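Local coordinates for protein 11R-lipoxygenase (Gersemia fruticosa, PDB 3VF1) that probably inserts molecular oxygen into polyunsaturated fatty acids as a calcium-regulated, non-heme iron lipoxygenase with an N-terminal PLAT domain, at residues Asp170-Val174 with Arg436-Pro441; Tyr465-Phe470 with Gly538-Gly542; Leu177-Val181 with Leu398-Pro402. All blocks are in the same frame, centred on the assembly; numbering follows the deposited sequence.

Contacts 1 and 3 set the loop after helix 148-164 against helices 428-438 and 369-410 of the catalytic domain; contact 2 joins two loops that each follow a helix. Contact 3 lies between the other two, its centre about 12 Å from that of contact 1 and about 10 Å from that of contact 2. A salt bridge from R436 NH2 to E401 OE2 (3.0 Å) joins contacts 1 and 3. Contacts 2 and 3 meet where G538 O lies 2.8 Å from G179 N, a probable hydrogen bond. The iron ligand H397 directly precedes 398-402. The side chain of L398 is about 10 Å from the bound Fe (II) ion; that of I440 is about 11 Å from it.

Contact 1. Residues Asp170-Val174 with Arg436-Pro441; sequences DPRYV and RNDLIP
The ring of Y173 and the guanidinium of R172 together meet the C-terminal end of helix 428-438, one of the helices of the lipoxygenase catalytic domain. The Y173 hydroxyl donates to R436 O over 2.7 Å, approaching 25° off the carbonyl plane. R436 CG makes a CH-pi contact with the same ring, 3.9 Å from its centroid, while R172 CB lies over the opposite face. I440 CG2 adds an apolar touch at the ring edge, against CE1. R172 NH2 reaches N437 OD1 at 3.0 Å with an N-H...O angle of 163°, and the guanidinium and amide planes are nearly coplanar.

Behind this first shell, D170 sets the arginine. Its OD1 accepts from R172 N, forming an Asx turn, and its OD2 uses the syn lone pair to take R172 NH2 in a salt bridge of 3.1 Å. The bend at chi3 (-60°) folds the R172 chain back so that this pairing is possible. The far end of R436 passes beyond the ring to a salt bridge with E401, and N437 ND2 donates to E184 O. The Y173 OH itself sits 3.9 Å above the R172 guanidinium plane, over its centre.

Contact 2. Residues Tyr465-Phe470 with Gly538-Gly542; sequences YRSVTF and GYPAG
F470 turns the edge of its ring onto one face of Y539, a T-shaped (edge-to-face) pair with centroids 5.1 Å apart and planes at 89°. The approach is made by CE1 and CZ of the phenylalanine: CE1 stands over the centre of the tyrosine ring, and F470 CZ comes within 3.7 Å of Y539 CZ. At the edge of the same tyrosine ring, near its plane, is the hydroxyl of Y465, 3.8 Å from Y539 CB. The Y465 ring in turn has P540 O at its own edge.

That carbonyl is the polar link across the contact. Y465 OH donates to P540 O at 2.8 Å, tilted 17° from the carbonyl plane. Having CG anti to the backbone N (chi1 -176°) carries the Y465 ring across to the 538-542 loop, where the hydroxyl also packs 3.4 Å from P540 CD.

The segments begin at the last residues of helices 456-465 and 525-538 and run into loops, and the first makes a type I turn closed by V468 N to Y465 O at 3.0 Å. K548 ties both loops together, donating to the carbonyl oxygens of Y465, V468 and A541 and making a cation-pi contact with Y465. Y539 OH bonds to M399 O of helix 369-410.

Replacing Y539 with an alanine is likely to leave the F470 edge without its aromatic face and M399 O without this hydroxyl partner. The chemistry therefore divides: an aromatic pair packs one end of the contact, while a phenol hydrogen-bonded to a backbone carbonyl joins the proline loop at the other.

Contact 3. Residues Leu177-Val181 with Leu398-Pro402; sequences LPGFV and LMMEP
With its first torsion near trans (chi1 -173°) and the chain running on extended (chi2 -178°), E401 carries its carboxylate from helix 369-410, the long helix of the lipoxygenase fold that supplies iron ligands H392 and H397, to the backbone of F180 and V181. There V181 N donates to OE2 at 3.0 Å, almost straight at 175°, although the donor stands above the carboxylate plane. V181 CG1 touches the same oxygen, the two side chains crossing at about a right angle, and F180 CB packs 3.5 Å from OE2. Helix 428-438 supplies further partners: N432 ND2 bonds to OE1, next to the guanidinium of R436. This buried charge is thus held by an arginine and by two N-H groups, which would be expected to stabilise its ionised form.

P178 supplies the apolar half of the contact. Its CG lies 3.7 Å from M399 SD, these side chains also meeting nearly perpendicular, and 4.1 Å from L398 CB. The M399 chain, bent at chi2 and chi3, brings the sulfur back to the proline although its CB points away from the loop. P178 CB also meets P402 CG, at 4.0 Å, close to the kink where the P402 nitrogen makes no bond to the preceding turn. Between loop and helix a water lies within hydrogen-bonding distance of two carbonyls, 2.9 Å from G179 O and 2.7 Å from L398 O.

Contact 1. Residues Asp170-Val174 with Arg436-Pro441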
ATOM      1  N   ASP A 170      19.480   0.806 -10.056  1.00 41.41           N
ATOM      2  CA  ASP A 170      18.957   1.706 -11.078  1.00 41.32           C
ATOM      3  C   ASP A 170      19.254   3.156 -10.694  1.00 42.86           C
ATOM      4  O   ASP A 170      18.687   3.671  -9.730  1.00 42.51           O
ATOM      5  CB  ASP A 170      17.447   1.508 -11.230  1.00 41.76           C
ATOM      6  CG  ASP A 170      16.852   2.354 -12.342  1.00 43.60           C
ATOM      7  OD1 ASP A 170      17.509   3.324 -12.774  1.00 43.23           O
ATOM      8  OD2 ASP A 170      15.720   2.051 -12.779  1.00 39.42           O
ATOM      9  N   PRO A 171      20.137   3.824 -11.454  1.00 43.93           N
ATOM     10  CA  PRO A 171      20.589   5.173 -11.087  1.00 45.41           C
ATOM     11  C   PRO A 171      19.450   6.168 -10.879  1.00 43.27           C
ATOM     12  O   PRO A 171      19.608   7.122 -10.117  1.00 44.99           O
ATOM     13  CB  PRO A 171      21.457   5.595 -12.282  1.00 48.26           C
ATOM     14  CG  PRO A 171      21.064   4.689 -13.398  1.00 49.31           C
ATOM     15  CD  PRO A 171      20.678   3.398 -12.755  1.00 46.99           C
ATOM     16  N   ARG A 172      18.321   5.949 -11.544  1.00 40.72           N
ATOM     17  CA  ARG A 172      17.178   6.841 -11.407  1.00 39.06           C
ATOM     18  C   ARG A 172      16.678   6.910  -9.965  1.00 40.62           C
ATOM     19  O   ARG A 172      16.108   7.918  -9.553  1.00 39.68           O
ATOM     20  CB  ARG A 172      16.032   6.388 -12.316  1.00 35.85           C
ATOM     21  CG  ARG A 172      16.298   6.555 -13.802  1.00 33.31           C
ATOM     22  CD  ARG A 172      15.085   6.149 -14.630  1.00 30.38           C
ATOM     23  NE  ARG A 172      14.724   4.750 -14.416  1.00 35.51           N
ATOM     24  CZ  ARG A 172      13.654   4.161 -14.939  1.00 39.25           C
ATOM     25  NH1 ARG A 172      12.819   4.842 -15.714  1.00 42.81           N
ATOM     26  NH2 ARG A 172      13.414   2.883 -14.685  1.00 36.85           N
ATOM     27  N   TYR A 173      16.899   5.844  -9.198  1.00 39.58           N
ATOM     28  CA  TYR A 173      16.265   5.714  -7.887  1.00 39.01           C
ATOM     29  C   TYR A 173      17.210   5.353  -6.739  1.00 38.16           C
ATOM     30  O   TYR A 173      16.753   4.936  -5.675  1.00 36.95           O
ATOM     31  CB  TYR A 173      15.156   4.664  -7.965  1.00 36.78           C
ATOM     32  CG  TYR A 173      14.158   4.929  -9.067  1.00 38.69           C
ATOM     33  CD1 TYR A 173      13.280   6.002  -8.986  1.00 36.56           C
ATOM     34  CD2 TYR A 173      14.092   4.108 -10.187  1.00 37.71           C
ATOM     35  CE1 TYR A 173      12.365   6.254  -9.989  1.00 34.73           C
ATOM     36  CE2 TYR A 173      13.178   4.353 -11.198  1.00 38.45           C
ATOM     37  CZ  TYR A 173      12.318   5.426 -11.092  1.00 39.05           C
ATOM     38  OH  TYR A 173      11.409   5.678 -12.093  1.00 38.47           O
ATOM     39  N   VAL A 174      18.515   5.514  -6.936  1.00 37.87           N
ATOM     40  CA  VAL A 174      19.477   5.160  -5.890  1.00 40.59           C
ATOM     41  C   VAL A 174      19.676   6.265  -4.855  1.00 37.69           C
ATOM     42  O   VAL A 174      20.215   6.014  -3.778  1.00 40.39           O
ATOM     43  CB  VAL A 174      20.868   4.782  -6.461  1.00 39.21           C
ATOM     44  CG1 VAL A 174      20.798   3.468  -7.223  1.00 39.01           C
ATOM     45  CG2 VAL A 174      21.433   5.902  -7.331  1.00 38.85           C
ATOM     46  N   ARG A 436       8.127   2.056 -11.353  1.00 37.30           N
ATOM     47  CA  ARG A 436       9.403   2.685 -11.673  1.00 40.02           C
ATOM     48  C   ARG A 436       9.555   2.961 -13.168  1.00 37.74           C
ATOM     49  O   ARG A 436      10.451   3.697 -13.577  1.00 38.99           O
ATOM     50  CB  ARG A 436      10.565   1.821 -11.177  1.00 37.01           C
ATOM     51  CG  ARG A 436      10.946   2.080  -9.728  1.00 37.52           C
ATOM     52  CD  ARG A 436      12.169   1.277  -9.314  1.00 36.77           C
ATOM     53  NE  ARG A 436      11.849  -0.126  -9.062  1.00 38.40           N
ATOM     54  CZ  ARG A 436      11.385  -0.598  -7.907  1.00 36.47           C
ATOM     55  NH1 ARG A 436      11.174   0.215  -6.879  1.00 37.02           N
ATOM     56  NH2 ARG A 436      11.126  -1.891  -7.778  1.00 35.19           N
ATOM     57  N   ASN A 437       8.682   2.373 -13.980  1.00 39.93           N
ATOM     58  CA  ASN A 437       8.732   2.578 -15.423  1.00 42.52           C
ATOM     59  C   ASN A 437       7.547   3.369 -15.978  1.00 40.91           C
ATOM     60  O   ASN A 437       7.704   4.135 -16.926  1.00 44.88           O
ATOM     61  CB  ASN A 437       8.822   1.229 -16.144  1.00 47.24           C
ATOM     62  CG  ASN A 437      10.094   0.470 -15.810  1.00 43.40           C
ATOM     63  OD1 ASN A 437      11.132   1.067 -15.528  1.00 39.84           O
ATOM     64  ND2 ASN A 437      10.017  -0.855 -15.844  1.00 41.73           N
ATOM     65  N   ASP A 438       6.368   3.189 -15.387  1.00 40.75           N
ATOM     66  CA  ASP A 438       5.136   3.717 -15.974  1.00 42.36           C
ATOM     67  C   ASP A 438       4.377   4.717 -15.094  1.00 46.09           C
ATOM     68  O   ASP A 438       3.384   5.296 -15.531  1.00 43.19           O
ATOM     69  CB  ASP A 438       4.206   2.558 -16.341  1.00 43.62           C
ATOM     70  CG  ASP A 438       4.752   1.708 -17.474  1.00 48.88           C
ATOM     71  OD1 ASP A 438       5.975   1.759 -17.727  1.00 47.97           O
ATOM     72  OD2 ASP A 438       3.957   0.986 -18.112  1.00 55.98           O
ATOM     73  N   LEU A 439       4.838   4.925 -13.865  1.00 44.78           N
ATOM     74  CA  LEU A 439       4.167   5.852 -12.957  1.00 43.00           C
ATOM     75  C   LEU A 439       5.064   7.021 -12.572  1.00 43.71           C
ATOM     76  O   LEU A 439       4.717   8.183 -12.781  1.00 45.86           O
ATOM     77  CB  LEU A 439       3.724   5.128 -11.686  1.00 45.54           C
ATOM     78  CG  LEU A 439       2.551   4.155 -11.801  1.00 57.41           C
ATOM     79  CD1 LEU A 439       2.333   3.444 -10.471  1.00 59.65           C
ATOM     80  CD2 LEU A 439       1.284   4.876 -12.234  1.00 54.74           C
ATOM     81  N   ILE A 440       6.224   6.697 -12.014  1.00 41.70           N
ATOM     82  CA  ILE A 440       7.092   7.690 -11.398  1.00 40.01           C
ATOM     83  C   ILE A 440       7.934   8.488 -12.398  1.00 39.70           C
ATOM     84  O   ILE A 440       8.057   9.706 -12.269  1.00 42.58           O
ATOM     85  CB  ILE A 440       8.031   7.021 -10.378  1.00 37.08           C
ATOM     86  CG1 ILE A 440       7.211   6.259  -9.335  1.00 41.59           C
ATOM     87  CG2 ILE A 440       8.916   8.059  -9.709  1.00 36.89           C
ATOM     88  CD1 ILE A 440       8.043   5.449  -8.364  1.00 43.14           C
ATOM     89  N   PRO A 441       8.518   7.810 -13.400  1.00 36.75           N
ATOM     90  CA  PRO A 441       9.456   8.519 -14.277  1.00 37.71           C
ATOM     91  C   PRO A 441       8.763   9.517 -15.198  1.00 44.26           C
ATOM     92  O   PRO A 441       7.534   9.573 -15.239  1.00 47.19           O
ATOM     93  CB  PRO A 441      10.078   7.389 -15.096  1.00 36.25           C
ATOM     94  CG  PRO A 441       9.015   6.359 -15.165  1.00 39.96           C
ATOM     95  CD  PRO A 441       8.271   6.432 -13.858  1.00 42.44           C
TER

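Contact 2. Residues Tyr465-Phe470 with Gly538-Gly542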
ATOM      1  N   TYR A 465      11.830  11.869   1.946  1.00 30.16           N
ATOM      2  CA  TYR A 465      12.618  10.740   2.425  1.00 31.00           C
ATOM      3  C   TYR A 465      13.813  11.207   3.246  1.00 29.08           C
ATOM      4  O   TYR A 465      14.118  10.636   4.289  1.00 32.32           O
ATOM      5  CB  TYR A 465      13.099   9.877   1.256  1.00 31.10           C
ATOM      6  CG  TYR A 465      13.843   8.640   1.703  1.00 34.58           C
ATOM      7  CD1 TYR A 465      13.158   7.511   2.136  1.00 34.09           C
ATOM      8  CD2 TYR A 465      15.230   8.600   1.700  1.00 34.03           C
ATOM      9  CE1 TYR A 465      13.833   6.381   2.551  1.00 33.61           C
ATOM     10  CE2 TYR A 465      15.913   7.473   2.113  1.00 31.25           C
ATOM     11  CZ  TYR A 465      15.209   6.368   2.536  1.00 33.98           C
ATOM     12  OH  TYR A 465      15.885   5.244   2.948  1.00 38.00           O
ATOM     13  N   ARG A 466      14.489  12.249   2.776  1.00 30.52           N
ATOM     14  CA  ARG A 466      15.657  12.777   3.475  1.00 32.93           C
ATOM     15  C   ARG A 466      15.383  13.051   4.952  1.00 36.28           C
ATOM     16  O   ARG A 466      16.302  13.020   5.768  1.00 39.94           O
ATOM     17  CB  ARG A 466      16.155  14.060   2.804  1.00 35.73           C
ATOM     18  CG  ARG A 466      17.002  13.824   1.566  1.00 40.22           C
ATOM     19  CD  ARG A 466      17.802  15.062   1.193  1.00 42.21           C
ATOM     20  NE  ARG A 466      16.961  16.155   0.711  1.00 41.64           N
ATOM     21  CZ  ARG A 466      16.547  16.288  -0.547  1.00 43.95           C
ATOM     22  NH1 ARG A 466      16.883  15.390  -1.467  1.00 43.48           N
ATOM     23  NH2 ARG A 466      15.789  17.322  -0.888  1.00 37.65           N
ATOM     24  N   SER A 467      14.125  13.316   5.294  1.00 31.98           N
ATOM     25  CA  SER A 467      13.771  13.685   6.660  1.00 33.37           C
ATOM     26  C   SER A 467      12.900  12.648   7.367  1.00 34.38           C
ATOM     27  O   SER A 467      12.586  12.802   8.548  1.00 33.39           O
ATOM     28  CB  SER A 467      13.042  15.032   6.663  1.00 33.80           C
ATOM     29  OG  SER A 467      13.893  16.079   6.228  1.00 39.16           O
ATOM     30  N   VAL A 468      12.512  11.595   6.658  1.00 29.12           N
ATOM     31  CA  VAL A 468      11.582  10.622   7.222  1.00 32.16           C
ATOM     32  C   VAL A 468      12.264   9.663   8.191  1.00 32.29           C
ATOM     33  O   VAL A 468      13.411   9.265   7.986  1.00 30.78           O
ATOM     34  CB  VAL A 468      10.881   9.793   6.122  1.00 31.31           C
ATOM     35  CG1 VAL A 468      11.832   8.755   5.535  1.00 30.01           C
ATOM     36  CG2 VAL A 468       9.644   9.114   6.684  1.00 29.83           C
ATOM     37  N   THR A 469      11.552   9.312   9.256  1.00 32.52           N
ATOM     38  CA  THR A 469      11.968   8.236  10.146  1.00 35.91           C
ATOM     39  C   THR A 469      10.752   7.364  10.431  1.00 34.41           C
ATOM     40  O   THR A 469       9.630   7.723  10.082  1.00 35.14           O
ATOM     41  CB  THR A 469      12.538   8.763  11.477  1.00 36.27           C
ATOM     42  OG1 THR A 469      11.465   9.095  12.366  1.00 39.61           O
ATOM     43  CG2 THR A 469      13.412   9.987  11.247  1.00 36.15           C
ATOM     44  N   PHE A 470      10.974   6.220  11.068  1.00 34.82           N
ATOM     45  CA  PHE A 470       9.883   5.294  11.348  1.00 33.35           C
ATOM     46  C   PHE A 470       9.013   5.743  12.522  1.00 34.89           C
ATOM     47  O   PHE A 470       7.988   5.124  12.811  1.00 33.89           O
ATOM     48  CB  PHE A 470      10.423   3.883  11.590  1.00 37.47           C
ATOM     49  CG  PHE A 470      10.420   3.020  10.361  1.00 37.62           C
ATOM     50  CD1 PHE A 470      11.450   3.099   9.438  1.00 37.00           C
ATOM     51  CD2 PHE A 470       9.381   2.137  10.125  1.00 36.59           C
ATOM     52  CE1 PHE A 470      11.444   2.308   8.300  1.00 36.27           C
ATOM     53  CE2 PHE A 470       9.369   1.345   8.992  1.00 40.41           C
ATOM     54  CZ  PHE A 470      10.403   1.430   8.079  1.00 37.72           C
ATOM     55  N   GLY A 538      18.012  -1.412   3.104  1.00 36.78           N
ATOM     56  CA  GLY A 538      16.598  -1.133   2.934  1.00 34.53           C
ATOM     57  C   GLY A 538      16.251   0.336   3.086  1.00 36.66           C
ATOM     58  O   GLY A 538      15.402   0.857   2.358  1.00 32.97           O
ATOM     59  N   TYR A 539      16.903   1.008   4.029  1.00 32.71           N
ATOM     60  CA  TYR A 539      16.573   2.392   4.340  1.00 33.04           C
ATOM     61  C   TYR A 539      17.816   3.232   4.598  1.00 35.32           C
ATOM     62  O   TYR A 539      18.077   3.625   5.734  1.00 38.63           O
ATOM     63  CB  TYR A 539      15.648   2.444   5.556  1.00 32.13           C
ATOM     64  CG  TYR A 539      14.389   1.626   5.382  1.00 32.16           C
ATOM     65  CD1 TYR A 539      13.296   2.138   4.698  1.00 31.54           C
ATOM     66  CD2 TYR A 539      14.298   0.340   5.892  1.00 30.19           C
ATOM     67  CE1 TYR A 539      12.144   1.394   4.531  1.00 29.41           C
ATOM     68  CE2 TYR A 539      13.150  -0.414   5.731  1.00 31.15           C
ATOM     69  CZ  TYR A 539      12.076   0.119   5.049  1.00 31.03           C
ATOM     70  OH  TYR A 539      10.931  -0.629   4.885  1.00 28.94           O
ATOM     71  N   PRO A 540      18.587   3.514   3.538  1.00 36.29           N
ATOM     72  CA  PRO A 540      19.767   4.376   3.663  1.00 38.93           C
ATOM     73  C   PRO A 540      19.394   5.749   4.214  1.00 39.91           C
ATOM     74  O   PRO A 540      18.329   6.271   3.886  1.00 41.64           O
ATOM     75  CB  PRO A 540      20.290   4.480   2.225  1.00 36.29           C
ATOM     76  CG  PRO A 540      19.147   4.067   1.356  1.00 40.84           C
ATOM     77  CD  PRO A 540      18.364   3.078   2.149  1.00 34.80           C
ATOM     78  N   ALA A 541      20.263   6.318   5.044  1.00 41.17           N
ATOM     79  CA  ALA A 541      19.959   7.557   5.754  1.00 38.77           C
ATOM     80  C   ALA A 541      19.571   8.694   4.812  1.00 37.55           C
ATOM     81  O   ALA A 541      18.709   9.509   5.139  1.00 34.76           O
ATOM     82  CB  ALA A 541      21.143   7.968   6.613  1.00 40.21           C
ATOM     83  N   GLY A 542      20.211   8.747   3.649  1.00 33.64           N
ATOM     84  CA  GLY A 542      19.969   9.819   2.700  1.00 34.50           C
ATOM     85  C   GLY A 542      21.037  10.891   2.787  1.00 38.24           C
ATOM     86  O   GLY A 542      21.946  10.804   3.614  1.00 40.57           O
TER

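Contact 3. Residues Leu177-Val181 with Leu398-Pro402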
ATOM      1  N   LEU A 177      16.167   7.642  -1.545  1.00 37.81           N
ATOM      2  CA  LEU A 177      14.974   6.809  -1.608  1.00 32.46           C
ATOM      3  C   LEU A 177      15.230   5.472  -0.921  1.00 35.12           C
ATOM      4  O   LEU A 177      16.381   5.084  -0.720  1.00 36.44           O
ATOM      5  CB  LEU A 177      14.558   6.573  -3.063  1.00 32.80           C
ATOM      6  CG  LEU A 177      13.995   7.778  -3.821  1.00 31.88           C
ATOM      7  CD1 LEU A 177      13.776   7.430  -5.284  1.00 31.72           C
ATOM      8  CD2 LEU A 177      12.696   8.259  -3.190  1.00 32.11           C
ATOM      9  N   PRO A 178      14.153   4.762  -0.554  1.00 35.26           N
ATOM     10  CA  PRO A 178      14.304   3.432   0.044  1.00 31.62           C
ATOM     11  C   PRO A 178      14.937   2.458  -0.941  1.00 34.78           C
ATOM     12  O   PRO A 178      14.878   2.688  -2.150  1.00 33.00           O
ATOM     13  CB  PRO A 178      12.859   3.009   0.340  1.00 31.88           C
ATOM     14  CG  PRO A 178      12.055   4.265   0.305  1.00 32.19           C
ATOM     15  CD  PRO A 178      12.740   5.158  -0.674  1.00 31.92           C
ATOM     16  N   GLY A 179      15.537   1.388  -0.433  1.00 34.31           N
ATOM     17  CA  GLY A 179      16.076   0.352  -1.291  1.00 32.48           C
ATOM     18  C   GLY A 179      14.957  -0.311  -2.069  1.00 34.15           C
ATOM     19  O   GLY A 179      13.784  -0.172  -1.721  1.00 36.39           O
ATOM     20  N   PHE A 180      15.312  -1.030  -3.126  1.00 32.67           N
ATOM     21  CA  PHE A 180      14.320  -1.702  -3.954  1.00 32.90           C
ATOM     22  C   PHE A 180      14.922  -2.933  -4.617  1.00 35.83           C
ATOM     23  O   PHE A 180      16.140  -3.095  -4.642  1.00 36.32           O
ATOM     24  CB  PHE A 180      13.770  -0.741  -5.012  1.00 35.54           C
ATOM     25  CG  PHE A 180      14.830  -0.101  -5.865  1.00 35.82           C
ATOM     26  CD1 PHE A 180      15.588   0.952  -5.379  1.00 33.70           C
ATOM     27  CD2 PHE A 180      15.060  -0.545  -7.158  1.00 35.15           C
ATOM     28  CE1 PHE A 180      16.562   1.546  -6.161  1.00 35.82           C
ATOM     29  CE2 PHE A 180      16.031   0.046  -7.947  1.00 34.54           C
ATOM     30  CZ  PHE A 180      16.783   1.093  -7.449  1.00 36.50           C
ATOM     31  N   VAL A 181      14.066  -3.802  -5.142  1.00 35.45           N
ATOM     32  CA  VAL A 181      14.527  -5.021  -5.794  1.00 38.68           C
ATOM     33  C   VAL A 181      15.167  -4.696  -7.136  1.00 37.80           C
ATOM     34  O   VAL A 181      14.792  -3.722  -7.792  1.00 38.18           O
ATOM     35  CB  VAL A 181      13.370  -6.014  -6.028  1.00 38.57           C
ATOM     36  CG1 VAL A 181      12.445  -5.512  -7.130  1.00 36.11           C
ATOM     37  CG2 VAL A 181      13.918  -7.389  -6.379  1.00 37.18           C
ATOM     38  N   LEU A 398       6.899   2.465  -1.853  1.00 28.70           N
ATOM     39  CA  LEU A 398       8.358   2.404  -1.817  1.00 26.45           C
ATOM     40  C   LEU A 398       8.924   2.076  -0.433  1.00 27.86           C
ATOM     41  O   LEU A 398       9.906   1.345  -0.323  1.00 31.43           O
ATOM     42  CB  LEU A 398       8.956   3.717  -2.331  1.00 26.58           C
ATOM     43  CG  LEU A 398       8.564   4.096  -3.763  1.00 29.87           C
ATOM     44  CD1 LEU A 398       9.318   5.337  -4.216  1.00 29.31           C
ATOM     45  CD2 LEU A 398       8.809   2.942  -4.725  1.00 27.91           C
ATOM     46  N   MET A 399       8.311   2.608   0.618  1.00 28.60           N
ATOM     47  CA  MET A 399       8.815   2.394   1.975  1.00 28.56           C
ATOM     48  C   MET A 399       8.592   0.964   2.468  1.00 30.90           C
ATOM     49  O   MET A 399       9.268   0.509   3.390  1.00 31.16           O
ATOM     50  CB  MET A 399       8.172   3.387   2.949  1.00 28.00           C
ATOM     51  CG  MET A 399       8.777   4.785   2.898  1.00 31.81           C
ATOM     52  SD  MET A 399      10.461   4.850   3.550  1.00 37.00           S
ATOM     53  CE  MET A 399      10.170   4.613   5.303  1.00 30.13           C
ATOM     54  N   MET A 400       7.652   0.252   1.856  1.00 28.84           N
ATOM     55  CA  MET A 400       7.341  -1.110   2.282  1.00 29.76           C
ATOM     56  C   MET A 400       8.068  -2.172   1.460  1.00 30.06           C
ATOM     57  O   MET A 400       8.194  -3.313   1.898  1.00 32.59           O
ATOM     58  CB  MET A 400       5.832  -1.363   2.214  1.00 32.24           C
ATOM     59  CG  MET A 400       5.024  -0.659   3.294  1.00 32.15           C
ATOM     60  SD  MET A 400       5.535  -1.110   4.961  1.00 35.44           S
ATOM     61  CE  MET A 400       6.507   0.320   5.421  1.00 28.08           C
ATOM     62  N   GLU A 401       8.548  -1.805   0.276  1.00 29.90           N
ATOM     63  CA  GLU A 401       9.182  -2.775  -0.611  1.00 29.50           C
ATOM     64  C   GLU A 401      10.403  -3.449   0.027  1.00 29.69           C
ATOM     65  O   GLU A 401      10.586  -4.659  -0.113  1.00 27.29           O
ATOM     66  CB  GLU A 401       9.581  -2.122  -1.936  1.00 29.93           C
ATOM     67  CG  GLU A 401      10.103  -3.108  -2.969  1.00 30.82           C
ATOM     68  CD  GLU A 401      10.527  -2.437  -4.259  1.00 34.77           C
ATOM     69  OE1 GLU A 401      10.198  -1.245  -4.452  1.00 32.38           O
ATOM     70  OE2 GLU A 401      11.192  -3.102  -5.081  1.00 34.41           O
ATOM     71  N   PRO A 402      11.241  -2.669   0.727  1.00 29.91           N
ATOM     72  CA  PRO A 402      12.451  -3.225   1.345  1.00 30.24           C
ATOM     73  C   PRO A 402      12.185  -4.439   2.236  1.00 32.81           C
ATOM     74  O   PRO A 402      13.036  -5.323   2.319  1.00 34.18           O
ATOM     75  CB  PRO A 402      12.978  -2.059   2.181  1.00 29.33           C
ATOM     76  CG  PRO A 402      12.489  -0.850   1.476  1.00 31.45           C
ATOM     77  CD  PRO A 402      11.143  -1.214   0.933  1.00 31.02           C
TER
HETATM   78  O   HOH W   1      11.286   1.103  -2.589  1.00 31.11           O